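Local coordinates for virulence sensor protein BvgS (Bordetella pertussis, PDB 6ZJ8) that acts as a sensor histidine kinase of virulence signalling, its PAS domain probably helping to relay the signal toward the kinase, at residues H85-T90 with R110-Y115. Numbering follows the deposited sequence.
Sequences HEFLLT and RTRHVY
Phe87, in the last turn of helix 79-87, reaches across to strand 110-122 and brings the far end of its ring to Val114 and Arg112. With CG anti to the carbonyl carbon (chi1 -72°), the ring swings toward the strand although CB itself does not point there, and Phe87 CE2 comes to 4.1 Å from Val114 CG1. The ring approaches this methyl obliquely, and the two side chains cross at about a right angle. A beta-branched valine suits the strand, offering a compact apolar surface on the side facing the helix. Further along, Arg112 CD, the last methylene before the guanidinium, sits at the ring edge near its plane, 4.3 Å from Phe87 CZ. This is the PAS fold, in which helices pack on one antiparallel sheet, and Phe87 helps fill the buried layer between them. Its ring also meets Trp135 on the neighbouring strand, and Phe57 with the planes nearly perpendicular. A phenylalanine suits this place because its broad apolar ring meets aromatic and aliphatic neighbours with no polar group to satisfy. The polar end of Arg112 is held by two backbone oxygens: NE donates to Arg110 O over 3.1 Å, and NH2 forms a hydrogen bond with Leu107 O at the end of strand 99-107. The first bond is fairly straight (158° at the hydrogen), its acceptor in the guanidinium plane although NE stands above the carbonyl plane.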
loop_
_atom_site.group_PDB
_atom_site.type_symbol
_atom_site.label_atom_id
_atom_site.label_comp_id
_atom_site.label_asym_id
_atom_site.label_seq_id
_atom_site.Cartn_x
_atom_site.Cartn_y
_atom_site.Cartn_z
ATOM N N HIS A 85 1.339 1.802 -9.640
ATOM C CA HIS A 85 -0.006 2.095 -10.125
ATOM C C HIS A 85 -0.898 0.863 -10.054
ATOM O O HIS A 85 -2.095 0.967 -9.759
ATOM C CB HIS A 85 0.057 2.626 -11.556
ATOM C CG HIS A 85 -1.252 3.147 -12.062
ATOM N ND1 HIS A 85 -1.974 2.512 -13.051
ATOM C CD2 HIS A 85 -1.973 4.237 -11.711
ATOM C CE1 HIS A 85 -3.081 3.191 -13.289
ATOM N NE2 HIS A 85 -3.105 4.242 -12.489
ATOM N N GLU A 86 -0.332 -0.317 -10.315
ATOM C CA GLU A 86 -1.128 -1.540 -10.297
ATOM C C GLU A 86 -1.652 -1.843 -8.897
ATOM O O GLU A 86 -2.806 -2.260 -8.737
ATOM C CB GLU A 86 -0.291 -2.704 -10.832
ATOM C CG GLU A 86 0.042 -2.576 -12.316
ATOM C CD GLU A 86 1.107 -3.555 -12.778
ATOM O OE1 GLU A 86 1.705 -3.320 -13.849
ATOM O OE2 GLU A 86 1.352 -4.558 -12.072
ATOM N N PHE A 87 -0.829 -1.630 -7.870
ATOM C CA PHE A 87 -1.252 -1.934 -6.508
ATOM C C PHE A 87 -2.207 -0.891 -5.946
ATOM O O PHE A 87 -3.006 -1.206 -5.057
ATOM C CB PHE A 87 -0.035 -2.049 -5.590
ATOM C CG PHE A 87 0.774 -3.289 -5.813
ATOM C CD1 PHE A 87 1.802 -3.304 -6.738
ATOM C CD2 PHE A 87 0.507 -4.442 -5.095
ATOM C CE1 PHE A 87 2.549 -4.447 -6.941
ATOM C CE2 PHE A 87 1.251 -5.586 -5.292
ATOM C CZ PHE A 87 2.272 -5.591 -6.216
ATOM N N LEU A 88 -2.137 0.344 -6.433
ATOM C CA LEU A 88 -2.993 1.408 -5.937
ATOM C C LEU A 88 -4.335 1.385 -6.658
ATOM O O LEU A 88 -4.546 0.641 -7.619
ATOM C CB LEU A 88 -2.317 2.766 -6.119
ATOM C CG LEU A 88 -0.942 2.894 -5.464
ATOM C CD1 LEU A 88 -0.245 4.139 -5.966
ATOM C CD2 LEU A 88 -1.065 2.927 -3.953
ATOM N N LEU A 89 -5.252 2.217 -6.180
ATOM C CA LEU A 89 -6.565 2.378 -6.780
ATOM C C LEU A 89 -6.647 3.723 -7.490
ATOM O O LEU A 89 -5.979 4.688 -7.107
ATOM C CB LEU A 89 -7.670 2.276 -5.727
ATOM C CG LEU A 89 -7.808 0.919 -5.033
ATOM C CD1 LEU A 89 -8.988 0.931 -4.076
ATOM C CD2 LEU A 89 -7.957 -0.200 -6.054
ATOM N N THR A 90 -7.473 3.772 -8.531
ATOM C CA THR A 90 -7.627 4.992 -9.309
ATOM C C THR A 90 -8.199 6.111 -8.443
ATOM O O THR A 90 -8.883 5.872 -7.441
ATOM C CB THR A 90 -8.533 4.740 -10.517
ATOM O OG1 THR A 90 -8.129 3.533 -11.176
ATOM C CG2 THR A 90 -8.445 5.894 -11.503
ATOM N N ARG A 110 6.315 -12.625 -10.503
ATOM C CA ARG A 110 5.357 -13.312 -9.648
ATOM C C ARG A 110 4.026 -12.572 -9.685
ATOM O O ARG A 110 3.992 -11.345 -9.549
ATOM C CB ARG A 110 5.877 -13.403 -8.203
ATOM C CG ARG A 110 6.527 -14.739 -7.866
ATOM C CD ARG A 110 7.182 -14.767 -6.483
ATOM N NE ARG A 110 6.458 -13.981 -5.487
ATOM C CZ ARG A 110 6.899 -12.847 -4.943
ATOM N NH1 ARG A 110 8.080 -12.342 -5.282
ATOM N NH2 ARG A 110 6.155 -12.217 -4.048
ATOM N N THR A 111 2.938 -13.319 -9.865
ATOM C CA THR A 111 1.593 -12.759 -9.894
ATOM C C THR A 111 0.926 -12.981 -8.542
ATOM O O THR A 111 0.847 -14.117 -8.063
ATOM C CB THR A 111 0.753 -13.393 -11.005
ATOM O OG1 THR A 111 1.410 -13.217 -12.269
ATOM C CG2 THR A 111 -0.625 -12.750 -11.066
ATOM N N ARG A 112 0.448 -11.896 -7.931
ATOM C CA ARG A 112 -0.156 -11.938 -6.608
ATOM C C ARG A 112 -1.603 -11.473 -6.683
ATOM O O ARG A 112 -1.910 -10.474 -7.341
ATOM C CB ARG A 112 0.600 -11.051 -5.610
ATOM C CG ARG A 112 2.107 -11.088 -5.735
ATOM C CD ARG A 112 2.620 -9.848 -6.450
ATOM N NE ARG A 112 4.025 -9.975 -6.812
ATOM C CZ ARG A 112 5.043 -9.687 -6.008
ATOM N NH1 ARG A 112 4.828 -9.247 -4.772
ATOM N NH2 ARG A 112 6.283 -9.842 -6.447
ATOM N N HIS A 113 -2.482 -12.202 -6.002
ATOM C CA HIS A 113 -3.848 -11.755 -5.770
ATOM C C HIS A 113 -3.853 -10.843 -4.549
ATOM O O HIS A 113 -3.436 -11.259 -3.462
ATOM C CB HIS A 113 -4.759 -12.960 -5.562
ATOM C CG HIS A 113 -6.198 -12.608 -5.358
ATOM N ND1 HIS A 113 -7.066 -13.410 -4.651
ATOM C CD2 HIS A 113 -6.926 -11.544 -5.777
ATOM C CE1 HIS A 113 -8.265 -12.856 -4.639
ATOM N NE2 HIS A 113 -8.207 -11.722 -5.315
ATOM N N VAL A 114 -4.305 -9.602 -4.723
ATOM C CA VAL A 114 -4.229 -8.597 -3.670
ATOM C C VAL A 114 -5.615 -8.033 -3.398
ATOM O O VAL A 114 -6.451 -7.903 -4.296
ATOM C CB VAL A 114 -3.248 -7.457 -4.031
ATOM C CG1 VAL A 114 -1.838 -8.000 -4.172
ATOM C CG2 VAL A 114 -3.691 -6.747 -5.308
ATOM N N TYR A 115 -5.847 -7.694 -2.133
ATOM C CA TYR A 115 -7.073 -7.049 -1.678
ATOM C C TYR A 115 -6.736 -5.593 -1.375
ATOM O O TYR A 115 -6.007 -5.307 -0.419
ATOM C CB TYR A 115 -7.629 -7.767 -0.450
ATOM C CG TYR A 115 -8.988 -7.282 -0.007
ATOM C CD1 TYR A 115 -10.125 -7.582 -0.743
ATOM C CD2 TYR A 115 -9.139 -6.538 1.156
ATOM C CE1 TYR A 115 -11.372 -7.147 -0.343
ATOM C CE2 TYR A 115 -10.386 -6.097 1.566
ATOM C CZ TYR A 115 -11.499 -6.405 0.812
ATOM O OH TYR A 115 -12.744 -5.971 1.210
#